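Local coordinates for protein 2-aminomuconate 6-semialdehyde dehydrogenase (Burkholderia cenocepacia, PDB 4U3W) that probably catalyses the oxidation of 2-aminomuconate 6-semialdehyde to 2-aminomuconate as an aldehyde dehydrogenase, at residues 268-273 against 483-488; 183-188 against 492-497; 280-285 against 445-450; 288-293 against 439-444. All blocks are in the same frame, centred on the assembly; numbering follows the deposited sequence.

Contact 1 (268-273 against 483-488); sequences EVSFEL and GREGGR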
loop_
_atom_site.group_PDB
_atom_site.type_symbol
_atom_site.label_atom_id
_atom_site.label_comp_id
_atom_site.label_asym_id
_atom_site.label_seq_id
_atom_site.Cartn_x
_atom_site.Cartn_y
_atom_site.Cartn_z
ATOM N N GLU A 268 -13.608 21.694 -2.836
ATOM C CA GLU A 268 -13.408 20.606 -1.882
ATOM C C GLU A 268 -13.712 21.059 -0.463
ATOM O O GLU A 268 -13.577 22.244 -0.116
ATOM C CB GLU A 268 -11.980 20.076 -1.968
ATOM C CG GLU A 268 -11.857 18.894 -2.900
ATOM C CD GLU A 268 -12.404 17.645 -2.218
ATOM O OE1 GLU A 268 -13.162 17.810 -1.221
ATOM O OE2 GLU A 268 -12.069 16.527 -2.649
ATOM N N VAL A 269 -14.175 20.114 0.340
ATOM C CA VAL A 269 -14.476 20.359 1.737
ATOM C C VAL A 269 -13.989 19.200 2.601
ATOM O O VAL A 269 -14.119 18.031 2.218
ATOM C CB VAL A 269 -16.004 20.551 1.986
ATOM C CG1 VAL A 269 -16.484 21.967 1.566
ATOM C CG2 VAL A 269 -16.795 19.486 1.249
ATOM N N SER A 270 -13.459 19.549 3.760
ATOM C CA SER A 270 -13.144 18.577 4.805
ATOM C C SER A 270 -13.694 19.081 6.136
ATOM O O SER A 270 -13.293 20.148 6.628
ATOM C CB SER A 270 -11.621 18.322 4.885
ATOM O OG SER A 270 -11.304 17.276 5.851
ATOM N N PHE A 271 -14.593 18.308 6.745
ATOM C CA PHE A 271 -15.289 18.767 7.966
ATOM C C PHE A 271 -15.089 17.853 9.167
ATOM O O PHE A 271 -15.233 16.652 9.044
ATOM C CB PHE A 271 -16.811 18.871 7.734
ATOM C CG PHE A 271 -17.212 19.887 6.733
ATOM C CD1 PHE A 271 -16.446 21.026 6.505
ATOM C CD2 PHE A 271 -18.377 19.695 6.000
ATOM C CE1 PHE A 271 -16.873 21.980 5.562
ATOM C CE2 PHE A 271 -18.807 20.637 5.055
ATOM C CZ PHE A 271 -18.042 21.783 4.833
ATOM N N GLU A 272 -14.785 18.427 10.323
ATOM C CA GLU A 272 -14.797 17.690 11.574
ATOM C C GLU A 272 -15.791 18.424 12.484
ATOM O O GLU A 272 -15.522 19.567 12.899
ATOM C CB GLU A 272 -13.402 17.646 12.193
ATOM C CG GLU A 272 -12.389 16.872 11.326
ATOM C CD GLU A 272 -10.915 17.264 11.587
ATOM O OE1 GLU A 272 -10.647 18.185 12.417
ATOM O OE2 GLU A 272 -10.013 16.614 10.993
ATOM N N LEU A 273 -16.954 17.818 12.735
ATOM C CA LEU A 273 -18.091 18.613 13.223
ATOM C C LEU A 273 -18.492 18.160 14.656
ATOM O O LEU A 273 -17.621 17.748 15.447
ATOM C CB LEU A 273 -19.258 18.530 12.244
ATOM C CG LEU A 273 -18.931 18.990 10.788
ATOM C CD1 LEU A 273 -20.111 18.815 9.856
ATOM C CD2 LEU A 273 -18.434 20.433 10.741
ATOM N N GLY A 483 -15.328 13.361 5.008
ATOM C CA GLY A 483 -13.927 13.036 4.743
ATOM C C GLY A 483 -13.143 12.542 5.955
ATOM O O GLY A 483 -13.658 12.487 7.082
ATOM N N ARG A 484 -11.884 12.184 5.698
ATOM C CA ARG A 484 -10.943 11.783 6.720
ATOM C C ARG A 484 -9.663 12.593 6.531
ATOM O O ARG A 484 -9.293 12.930 5.393
ATOM C CB ARG A 484 -10.645 10.255 6.628
ATOM C CG ARG A 484 -11.858 9.351 7.028
ATOM C CD ARG A 484 -12.210 9.475 8.528
ATOM N NE ARG A 484 -13.294 8.565 8.944
ATOM C CZ ARG A 484 -14.596 8.830 8.818
ATOM N NH1 ARG A 484 -15.008 9.998 8.279
ATOM N NH2 ARG A 484 -15.499 7.934 9.229
ATOM N N GLU A 485 -8.991 12.901 7.638
ATOM C CA GLU A 485 -7.643 13.459 7.581
ATOM C C GLU A 485 -6.747 12.542 8.420
ATOM O O GLU A 485 -7.253 11.732 9.207
ATOM C CB GLU A 485 -7.625 14.910 8.084
ATOM C CG GLU A 485 -8.539 15.823 7.229
ATOM C CD GLU A 485 -8.195 17.314 7.324
ATOM O OE1 GLU A 485 -7.043 17.651 7.668
ATOM O OE2 GLU A 485 -9.108 18.154 7.077
ATOM N N GLY A 486 -5.437 12.706 8.285
ATOM C CA GLY A 486 -4.458 11.793 8.893
ATOM C C GLY A 486 -3.777 10.927 7.849
ATOM O O GLY A 486 -4.417 10.413 6.935
ATOM N N GLY A 487 -2.449 10.798 7.936
ATOM C CA GLY A 487 -1.743 9.942 6.997
ATOM C C GLY A 487 -2.045 10.224 5.529
ATOM O O GLY A 487 -2.200 11.398 5.139
ATOM N N ARG A 488 -2.182 9.155 4.731
ATOM C CA ARG A 488 -2.487 9.282 3.296
ATOM C C ARG A 488 -3.809 10.048 3.017
ATOM O O ARG A 488 -3.976 10.597 1.921
ATOM C CB ARG A 488 -2.603 7.911 2.606
ATOM C CG ARG A 488 -3.855 7.091 3.094
ATOM C CD ARG A 488 -4.073 5.763 2.342
ATOM N NE ARG A 488 -5.170 4.971 2.920
ATOM C CZ ARG A 488 -6.397 4.866 2.401
ATOM N NH1 ARG A 488 -6.694 5.493 1.275
ATOM N NH2 ARG A 488 -7.335 4.128 3.005
HETATM O O HOH W 1 -10.808 15.109 3.970
HETATM O O HOH W 2 -11.612 18.939 8.771
HETATM O O HOH W 3 -14.806 13.971 9.205
#

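Contact 2 (183-188 against 492-497); sequences VAPALA and DFYSEL. With MG (magnesium ion), chain E.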
loop_
_atom_site.group_PDB
_atom_site.type_symbol
_atom_site.label_atom_id
_atom_site.label_comp_id
_atom_site.label_asym_id
_atom_site.label_seq_id
_atom_site.Cartn_x
_atom_site.Cartn_y
_atom_site.Cartn_z
ATOM N N VAL A 183 -3.002 23.527 9.051
ATOM C CA VAL A 183 -1.967 24.301 8.353
ATOM C C VAL A 183 -0.796 23.388 7.909
ATOM O O VAL A 183 -0.297 23.491 6.775
ATOM C CB VAL A 183 -1.421 25.447 9.264
ATOM C CG1 VAL A 183 -0.256 26.236 8.597
ATOM C CG2 VAL A 183 -2.550 26.418 9.632
ATOM N N ALA A 184 -0.391 22.446 8.768
ATOM C CA ALA A 184 0.797 21.650 8.421
ATOM C C ALA A 184 0.601 20.736 7.186
ATOM O O ALA A 184 1.431 20.791 6.287
ATOM C CB ALA A 184 1.310 20.832 9.667
ATOM N N PRO A 185 -0.468 19.908 7.123
ATOM C CA PRO A 185 -0.631 19.135 5.886
ATOM C C PRO A 185 -0.900 20.052 4.687
ATOM O O PRO A 185 -0.441 19.737 3.577
ATOM C CB PRO A 185 -1.844 18.198 6.182
ATOM C CG PRO A 185 -2.588 18.909 7.298
ATOM C CD PRO A 185 -1.460 19.506 8.139
ATOM N N ALA A 186 -1.616 21.186 4.862
ATOM C CA ALA A 186 -1.845 22.032 3.705
ATOM C C ALA A 186 -0.515 22.508 3.104
ATOM O O ALA A 186 -0.299 22.471 1.883
ATOM C CB ALA A 186 -2.738 23.275 4.121
ATOM N N LEU A 187 0.390 22.963 3.960
ATOM C CA LEU A 187 1.669 23.476 3.467
ATOM C C LEU A 187 2.531 22.306 2.963
ATOM O O LEU A 187 3.302 22.459 2.009
ATOM C CB LEU A 187 2.412 24.258 4.539
ATOM C CG LEU A 187 1.774 25.578 5.005
ATOM C CD1 LEU A 187 2.596 26.186 6.134
ATOM C CD2 LEU A 187 1.650 26.615 3.836
ATOM N N ALA A 188 2.418 21.161 3.636
ATOM C CA ALA A 188 3.221 19.978 3.250
ATOM C C ALA A 188 2.953 19.552 1.800
ATOM O O ALA A 188 3.860 19.083 1.082
ATOM C CB ALA A 188 2.899 18.792 4.232
ATOM N N ASP A 492 -3.947 12.923 0.314
ATOM C CA ASP A 492 -4.884 12.923 -0.802
ATOM C C ASP A 492 -5.823 14.128 -0.733
ATOM O O ASP A 492 -6.103 14.725 -1.779
ATOM C CB ASP A 492 -5.723 11.637 -0.854
ATOM C CG ASP A 492 -4.917 10.438 -1.310
ATOM O OD1 ASP A 492 -3.811 10.625 -1.889
ATOM O OD2 ASP A 492 -5.412 9.320 -1.095
ATOM N N PHE A 493 -6.273 14.514 0.467
ATOM C CA PHE A 493 -7.226 15.614 0.502
ATOM C C PHE A 493 -6.602 16.932 0.028
ATOM O O PHE A 493 -7.218 17.674 -0.734
ATOM C CB PHE A 493 -7.812 15.874 1.875
ATOM C CG PHE A 493 -8.702 17.070 1.877
ATOM C CD1 PHE A 493 -9.967 16.988 1.300
ATOM C CD2 PHE A 493 -8.275 18.303 2.390
ATOM C CE1 PHE A 493 -10.826 18.121 1.253
ATOM C CE2 PHE A 493 -9.109 19.442 2.345
ATOM C CZ PHE A 493 -10.393 19.349 1.783
ATOM N N TYR A 494 -5.421 17.242 0.535
ATOM C CA TYR A 494 -4.785 18.508 0.230
ATOM C C TYR A 494 -4.058 18.523 -1.132
ATOM O O TYR A 494 -3.269 19.448 -1.383
ATOM C CB TYR A 494 -3.812 18.882 1.351
ATOM C CG TYR A 494 -4.541 19.175 2.661
ATOM C CD1 TYR A 494 -5.127 20.433 2.903
ATOM C CD2 TYR A 494 -4.663 18.189 3.641
ATOM C CE1 TYR A 494 -5.814 20.690 4.092
ATOM C CE2 TYR A 494 -5.334 18.429 4.833
ATOM C CZ TYR A 494 -5.900 19.671 5.067
ATOM O OH TYR A 494 -6.564 19.886 6.242
ATOM N N SER A 495 -4.310 17.504 -1.970
ATOM C CA SER A 495 -3.754 17.403 -3.326
ATOM C C SER A 495 -4.815 17.111 -4.390
ATOM O O SER A 495 -5.801 16.424 -4.096
ATOM C CB SER A 495 -2.704 16.278 -3.420
ATOM O OG SER A 495 -1.567 16.600 -2.672
ATOM N N GLU A 496 -4.563 17.539 -5.632
ATOM C CA GLU A 496 -5.337 16.976 -6.744
ATOM C C GLU A 496 -4.553 15.749 -7.269
ATOM O O GLU A 496 -3.362 15.869 -7.566
ATOM C CB GLU A 496 -5.577 17.981 -7.888
ATOM C CG GLU A 496 -6.841 18.941 -7.702
ATOM C CD GLU A 496 -8.257 18.248 -7.579
ATOM O OE1 GLU A 496 -8.433 17.055 -7.816
ATOM O OE2 GLU A 496 -9.223 18.943 -7.225
ATOM N N LEU A 497 -5.219 14.593 -7.336
ATOM C CA LEU A 497 -4.655 13.382 -7.952
ATOM C C LEU A 497 -4.808 13.500 -9.457
ATOM O O LEU A 497 -5.908 13.818 -9.929
ATOM C CB LEU A 497 -5.379 12.126 -7.501
ATOM C CG LEU A 497 -4.924 11.530 -6.183
ATOM C CD1 LEU A 497 -5.018 12.577 -5.069
ATOM C CD2 LEU A 497 -5.723 10.243 -5.867
HETATM MG MG MG E . -7.425 15.405 -3.556
HETATM O O HOH W 4 -9.013 16.623 -2.480
HETATM O O HOH W 5 -7.989 15.084 -6.006
#

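Contact 3 (280-285 against 445-450); sequences VVFADA and LARGHR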
loop_
_atom_site.group_PDB
_atom_site.type_symbol
_atom_site.label_atom_id
_atom_site.label_comp_id
_atom_site.label_asym_id
_atom_site.label_seq_id
_atom_site.Cartn_x
_atom_site.Cartn_y
_atom_site.Cartn_z
ATOM N N VAL A 280 -18.599 3.535 27.288
ATOM C CA VAL A 280 -19.294 2.313 27.733
ATOM C C VAL A 280 -18.386 1.596 28.698
ATOM O O VAL A 280 -17.225 1.390 28.387
ATOM C CB VAL A 280 -19.671 1.371 26.537
ATOM C CG1 VAL A 280 -20.426 0.126 27.022
ATOM C CG2 VAL A 280 -20.546 2.141 25.527
ATOM N N VAL A 281 -18.901 1.292 29.886
ATOM C CA VAL A 281 -18.132 0.564 30.880
ATOM C C VAL A 281 -18.813 -0.767 31.228
ATOM O O VAL A 281 -19.862 -0.775 31.833
ATOM C CB VAL A 281 -17.913 1.395 32.190
ATOM C CG1 VAL A 281 -16.991 0.619 33.141
ATOM C CG2 VAL A 281 -17.272 2.769 31.834
ATOM N N PHE A 282 -18.198 -1.883 30.840
ATOM C CA PHE A 282 -18.725 -3.189 31.178
ATOM C C PHE A 282 -18.310 -3.561 32.621
ATOM O O PHE A 282 -17.273 -3.071 33.097
ATOM C CB PHE A 282 -18.213 -4.226 30.158
ATOM C CG PHE A 282 -18.905 -4.130 28.824
ATOM C CD1 PHE A 282 -20.096 -4.820 28.595
ATOM C CD2 PHE A 282 -18.389 -3.304 27.811
ATOM C CE1 PHE A 282 -20.743 -4.732 27.385
ATOM C CE2 PHE A 282 -19.017 -3.222 26.577
ATOM C CZ PHE A 282 -20.203 -3.926 26.365
ATOM N N ALA A 283 -19.075 -4.439 33.295
ATOM C CA ALA A 283 -18.742 -4.860 34.664
ATOM C C ALA A 283 -17.367 -5.541 34.724
ATOM O O ALA A 283 -16.729 -5.527 35.769
ATOM C CB ALA A 283 -19.855 -5.841 35.261
ATOM N N ASP A 284 -16.890 -6.114 33.613
ATOM C CA ASP A 284 -15.588 -6.789 33.619
ATOM C C ASP A 284 -14.413 -5.829 33.385
ATOM O O ASP A 284 -13.255 -6.256 33.268
ATOM C CB ASP A 284 -15.556 -7.926 32.583
ATOM C CG ASP A 284 -15.678 -7.435 31.104
ATOM O OD1 ASP A 284 -15.132 -6.371 30.744
ATOM O OD2 ASP A 284 -16.312 -8.150 30.274
ATOM N N ALA A 285 -14.702 -4.528 33.289
ATOM C CA ALA A 285 -13.642 -3.544 33.086
ATOM C C ALA A 285 -12.749 -3.444 34.291
ATOM O O ALA A 285 -13.145 -3.843 35.388
ATOM C CB ALA A 285 -14.241 -2.119 32.736
ATOM N N LEU A 445 -11.184 -10.037 25.634
ATOM C CA LEU A 445 -10.649 -10.033 24.264
ATOM C C LEU A 445 -11.728 -10.006 23.178
ATOM O O LEU A 445 -11.774 -9.086 22.358
ATOM C CB LEU A 445 -9.739 -11.267 24.042
ATOM C CG LEU A 445 -9.148 -11.449 22.632
ATOM C CD1 LEU A 445 -8.118 -10.321 22.242
ATOM C CD2 LEU A 445 -8.497 -12.848 22.569
ATOM N N ALA A 446 -12.612 -10.999 23.187
ATOM C CA ALA A 446 -13.642 -11.097 22.161
ATOM C C ALA A 446 -14.591 -9.884 22.202
ATOM O O ALA A 446 -14.880 -9.262 21.167
ATOM C CB ALA A 446 -14.418 -12.416 22.316
ATOM N N ARG A 447 -15.043 -9.552 23.398
ATOM C CA ARG A 447 -15.945 -8.439 23.568
ATOM C C ARG A 447 -15.397 -7.090 23.034
ATOM O O ARG A 447 -16.128 -6.331 22.356
ATOM C CB ARG A 447 -16.303 -8.280 25.040
ATOM C CG ARG A 447 -17.411 -7.317 25.157
ATOM C CD ARG A 447 -17.432 -6.565 26.451
ATOM N NE ARG A 447 -17.774 -7.327 27.640
ATOM C CZ ARG A 447 -18.909 -7.984 27.858
ATOM N NH1 ARG A 447 -19.106 -8.570 29.029
ATOM N NH2 ARG A 447 -19.830 -8.091 26.916
ATOM N N GLY A 448 -14.139 -6.782 23.361
ATOM C CA GLY A 448 -13.521 -5.534 22.961
ATOM C C GLY A 448 -13.603 -5.326 21.454
ATOM O O GLY A 448 -14.029 -4.252 20.981
ATOM N N HIS A 449 -13.200 -6.359 20.707
ATOM C CA HIS A 449 -13.182 -6.289 19.240
ATOM C C HIS A 449 -14.595 -6.372 18.623
ATOM O O HIS A 449 -14.916 -5.601 17.704
ATOM C CB HIS A 449 -12.257 -7.391 18.655
ATOM C CG HIS A 449 -10.814 -7.179 19.001
ATOM N ND1 HIS A 449 -10.066 -6.130 18.496
ATOM C CD2 HIS A 449 -9.985 -7.877 19.820
ATOM C CE1 HIS A 449 -8.849 -6.171 19.010
ATOM N NE2 HIS A 449 -8.770 -7.233 19.815
ATOM N N ARG A 450 -15.450 -7.257 19.132
ATOM C CA ARG A 450 -16.765 -7.416 18.481
ATOM C C ARG A 450 -17.692 -6.227 18.738
ATOM O O ARG A 450 -18.507 -5.871 17.857
ATOM C CB ARG A 450 -17.451 -8.713 18.914
ATOM C CG ARG A 450 -18.112 -8.685 20.269
ATOM C CD ARG A 450 -18.553 -10.115 20.674
ATOM N NE ARG A 450 -19.106 -10.082 22.018
ATOM C CZ ARG A 450 -18.796 -10.912 23.009
ATOM N NH1 ARG A 450 -17.969 -11.935 22.819
ATOM N NH2 ARG A 450 -19.375 -10.737 24.194
#

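Contact 4 (288-293 against 439-444); sequences DAAVAG and SIWTTQ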
loop_
_atom_site.group_PDB
_atom_site.type_symbol
_atom_site.label_atom_id
_atom_site.label_comp_id
_atom_site.label_asym_id
_atom_site.label_seq_id
_atom_site.Cartn_x
_atom_site.Cartn_y
_atom_site.Cartn_z
ATOM N N ASP A 288 -10.871 0.862 38.475
ATOM C CA ASP A 288 -10.188 2.126 38.769
ATOM C C ASP A 288 -9.725 2.846 37.509
ATOM O O ASP A 288 -9.764 4.098 37.425
ATOM C CB ASP A 288 -8.969 1.902 39.669
ATOM C CG ASP A 288 -9.347 1.503 41.093
ATOM O OD1 ASP A 288 -10.517 1.641 41.515
ATOM O OD2 ASP A 288 -8.435 1.024 41.785
ATOM N N ALA A 289 -9.273 2.077 36.517
ATOM C CA ALA A 289 -8.866 2.687 35.249
ATOM C C ALA A 289 -10.034 3.327 34.482
ATOM O O ALA A 289 -9.876 4.413 33.899
ATOM C CB ALA A 289 -8.153 1.645 34.337
ATOM N N ALA A 290 -11.188 2.663 34.482
ATOM C CA ALA A 290 -12.367 3.171 33.778
ATOM C C ALA A 290 -12.903 4.428 34.458
ATOM O O ALA A 290 -13.296 5.355 33.760
ATOM C CB ALA A 290 -13.481 2.107 33.717
ATOM N N VAL A 291 -12.920 4.473 35.800
ATOM C CA VAL A 291 -13.348 5.719 36.478
ATOM C C VAL A 291 -12.407 6.865 36.143
ATOM O O VAL A 291 -12.871 7.927 35.707
ATOM C CB VAL A 291 -13.437 5.571 38.042
ATOM C CG1 VAL A 291 -13.794 6.937 38.698
ATOM C CG2 VAL A 291 -14.470 4.547 38.459
ATOM N N ALA A 292 -11.091 6.665 36.278
ATOM C CA ALA A 292 -10.152 7.721 35.867
ATOM C C ALA A 292 -10.298 8.139 34.383
ATOM O O ALA A 292 -10.138 9.323 34.030
ATOM C CB ALA A 292 -8.700 7.274 36.111
ATOM N N GLY A 293 -10.552 7.154 33.520
ATOM C CA GLY A 293 -10.648 7.402 32.069
ATOM C C GLY A 293 -11.877 8.263 31.749
ATOM O O GLY A 293 -11.823 9.162 30.888
ATOM N N SER A 439 -15.730 5.430 23.435
ATOM C CA SER A 439 -14.726 4.610 24.139
ATOM C C SER A 439 -15.425 3.511 24.930
ATOM O O SER A 439 -16.513 3.708 25.446
ATOM C CB SER A 439 -13.834 5.475 25.049
ATOM O OG SER A 439 -14.653 6.063 26.020
ATOM N N ILE A 440 -14.785 2.334 24.962
ATOM C CA ILE A 440 -15.302 1.101 25.549
ATOM C C ILE A 440 -14.278 0.627 26.554
ATOM O O ILE A 440 -13.088 0.554 26.194
ATOM C CB ILE A 440 -15.440 -0.034 24.461
ATOM C CG1 ILE A 440 -16.226 0.472 23.241
ATOM C CG2 ILE A 440 -15.997 -1.343 25.034
ATOM C CD1 ILE A 440 -17.616 0.730 23.526
ATOM N N TRP A 441 -14.738 0.248 27.761
ATOM C CA TRP A 441 -13.889 -0.244 28.824
ATOM C C TRP A 441 -14.271 -1.692 29.117
ATOM O O TRP A 441 -15.401 -1.966 29.551
ATOM C CB TRP A 441 -14.006 0.630 30.099
ATOM C CG TRP A 441 -13.502 1.981 29.827
ATOM C CD1 TRP A 441 -14.202 3.013 29.263
ATOM C CD2 TRP A 441 -12.167 2.467 30.050
ATOM N NE1 TRP A 441 -13.380 4.117 29.121
ATOM C CE2 TRP A 441 -12.121 3.798 29.571
ATOM C CE3 TRP A 441 -11.009 1.900 30.593
ATOM C CZ2 TRP A 441 -10.947 4.586 29.624
ATOM C CZ3 TRP A 441 -9.861 2.671 30.651
ATOM C CH2 TRP A 441 -9.839 4.002 30.182
ATOM N N THR A 442 -13.337 -2.606 28.834
ATOM C CA THR A 442 -13.528 -4.039 29.094
ATOM C C THR A 442 -12.165 -4.730 29.153
ATOM O O THR A 442 -11.231 -4.296 28.476
ATOM C CB THR A 442 -14.399 -4.702 27.985
ATOM O OG1 THR A 442 -14.550 -6.105 28.236
ATOM C CG2 THR A 442 -13.763 -4.475 26.619
ATOM N N THR A 443 -12.055 -5.803 29.935
ATOM C CA THR A 443 -10.837 -6.609 29.884
ATOM C C THR A 443 -10.988 -7.835 28.963
ATOM O O THR A 443 -10.045 -8.638 28.839
ATOM C CB THR A 443 -10.453 -7.133 31.286
ATOM O OG1 THR A 443 -11.570 -7.836 31.800
ATOM C CG2 THR A 443 -10.122 -5.993 32.239
ATOM N N GLN A 444 -12.154 -8.013 28.331
ATOM C CA GLN A 444 -12.372 -9.234 27.556
ATOM C C GLN A 444 -11.998 -9.090 26.092
ATOM O O GLN A 444 -12.405 -8.121 25.385
ATOM C CB GLN A 444 -13.824 -9.693 27.706
ATOM C CG GLN A 444 -14.135 -10.116 29.123
ATOM C CD GLN A 444 -13.431 -11.388 29.580
ATOM O OE1 GLN A 444 -13.679 -12.493 29.058
ATOM N NE2 GLN A 444 -12.586 -11.251 30.617
#

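Contact 1 (268-273 against 483-488)
Ser270, on the strand 268-272, meets Glu485 of the extended loop leading into the helix 487-493, and the two backbones come nearest where the CA of Ser270 lies 5.6 Å from the CA of Gly483. The strand belongs to the mixed sheet of the nucleotide-binding domain of the aldehyde dehydrogenase fold; it runs parallel to the strand 245-249 on one side and antiparallel to the short strand 481-482, from which the loop departs. Glu272, its last residue, and Leu273 just after it open the Glu-Leu-Gly-Gly signature of the family. One direct bond carries the contact: the hydroxyl OG of Ser270 donates to OE2 of Glu485 over 2.7 Å, reaching the oxygen on its anti lone pair. Ser270 can present OG to the loop because its first torsion (chi1 -175°) sets that atom opposite the backbone N. The carboxylate of Glu485, at the end of an extended chain, is buried but well supplied with partners, since OE2 also bonds to OG1 of Thr247. The side chain of Glu272 crosses that of Glu485 at about a right angle and touches it lightly, OE2 of Glu272 lying 4.1 Å from CG of Glu485, while the polar end of Glu272 is engaged by Thr249 and Trp181. On the loop, Arg484 reaches outward to form a salt bridge with Glu496 of the second subunit. A water completes the join, donating to OG of Ser270 at 2.9 Å and to the carbonyl O of Arg484 at 3.0 Å.

Contact 2 (183-188 against 492-497)
The beta-alpha-beta crossover of the nucleotide-binding domain, in which the helix 175-188 connects the parallel strands 153-169 and 192-196, is packed here against the turn between the helix 487-493 and the strand 495-503. Tyr494, the first residue to leave helical geometry, lays its ring against Pro185 and Ala186. Over one face lies the peptide joining those two residues, with the N of Ala186 4.0 Å above the plane of the Tyr494 ring and over its centre. The two side chains divide the ring between them: CG of Pro185 comes within 3.7 Å of CE2 of Tyr494, whereas CB of Ala186 reaches CD1 of Tyr494 at 3.9 Å on the other flank. Pro185 sits at a kink, where its N makes no bond to the preceding turn of the helix. The ring of Tyr494 is thus sandwiched, because Phe493 sets its CD2 atom 3.6 Å from the opposite face, and its OH is fixed by a hydrogen bond to OE1 of Glu485. A chi1 of -67° carries CG of Tyr494 opposite its own carbonyl carbon and places the ring on the helix. The same turn holds a magnesium ion through main-chain oxygens, O of Asp492 at 2.3 Å and O of Ser495 at 2.0 Å, with two waters as further ligands. From the end of the helix, Asp492 forms a salt bridge with Arg488 of the second subunit. An apolar helix flank covered by the tyrosine of a helix-to-strand turn thus joins the Rossmann-like core to the oligomerisation strand of the aldehyde dehydrogenase fold.

Contact 3 (280-285 against 445-450)
Charge pairing joins Asp284 to Arg447 side-on: NE and NH1 of the guanidinium both donate to the single oxygen OD2 of Asp284, each at 3.1 Å. That oxygen lies near the guanidinium plane, but both nitrogens approach it from the same face of the carboxylate, whose plane is turned 32° from that of the guanidinium. The other oxygen, OD1, bonds to OG1 of Thr442, and NH2 of Arg447 makes a second salt bridge with Glu422, so both charged groups are held at two points. The carboxylate is presented from a type I turn, Phe282 to Ala285, which closes the end of strand 277-281 in the parallel core of the catalytic-domain sheet; Arg447 comes from the helix 445-452, which follows the neighbouring strand 437-441. Stacking supplies the second kind of interaction. The guanidinium of Arg447 lies nearly flat on the Phe282 ring, planes 7° apart and centres separated by 4.0 Å, in an off-centre cation-pi contact. CD of Arg447 sits squarely over the ring, 3.5 Å from the centroid of Phe282, as a CH-pi contact; beyond it the bend at chi3 (-70°) lays the guanidinium over the CD1 side of the same face. The ring of Phe282 also meets Phe419 edge-to-face.

Contact 4 (288-293 against 439-444)
The indole of Trp441 receives Ala290 of the helix 287-299 over one face, CA of Ala290 standing 3.9 Å from the centroid of the Trp441 six-membered ring in a CH-pi contact. The methyl of Ala290 lies just beyond the rim where the side chain joins the indole, its CB 3.9 Å from CG of Trp441. Two further approaches are oblique: CA of Gly293 comes within 3.7 Å of CZ2 of Trp441, and O of Ala289 within the same distance of CZ3. Gly293 has no side chain between its helix and the indole, which lets the six-membered ring rest directly on the backbone. Chi1 of -65° keeps CG of Trp441 beside the backbone N and lays the indole along the helix. The helix runs nearly antiparallel to the strand 439-441, at 157°, with the axes of these two short segments 9.7 Å apart at their closest. Beyond the strand, the chain turns sharply: N of Gln444 donates to OG1 of Thr442 over 3.1 Å and almost straight, an ST turn that leads into the helix 445-452, with Gln444 at its N-cap. Thr443 in this turn forms backbone hydrogen bonds with the third subunit. On its far side the helix 287-299 carries Val291, which packs against the helix 319-331, while Ala290 also rests on Val281 of the adjoining strand. Here small helix residues meet one large aromatic of the sheet; the layering of helix on parallel strands is that of the alpha/beta catalytic domain of aldehyde dehydrogenases, where the helix 287-299 links the parallel strands 277-281 and 309-315.

How the contacts relate
From the N terminus, the chain first supplies 183-188, then 268-273, 280-285 and 288-293, and the partners follow in exactly reverse order. Contact 4 therefore closes the innermost loop, contact 3 surrounds it, contact 1 encloses both and contact 2 encloses all three; none cross. Contacts 1 and 2, centres 10 Å apart, share the helix 487-493 and bring the C-terminal part of the chain back to the nucleotide-binding domain beside the second subunit. Contacts 3 and 4, with centres 9 Å apart, join neighbouring strands 277-281 and 437-441 crosswise, each one's end meeting the helix that follows the other, near the third subunit. The two pairs are separate: the centres of contacts 1 and 3 lie about 30 Å apart.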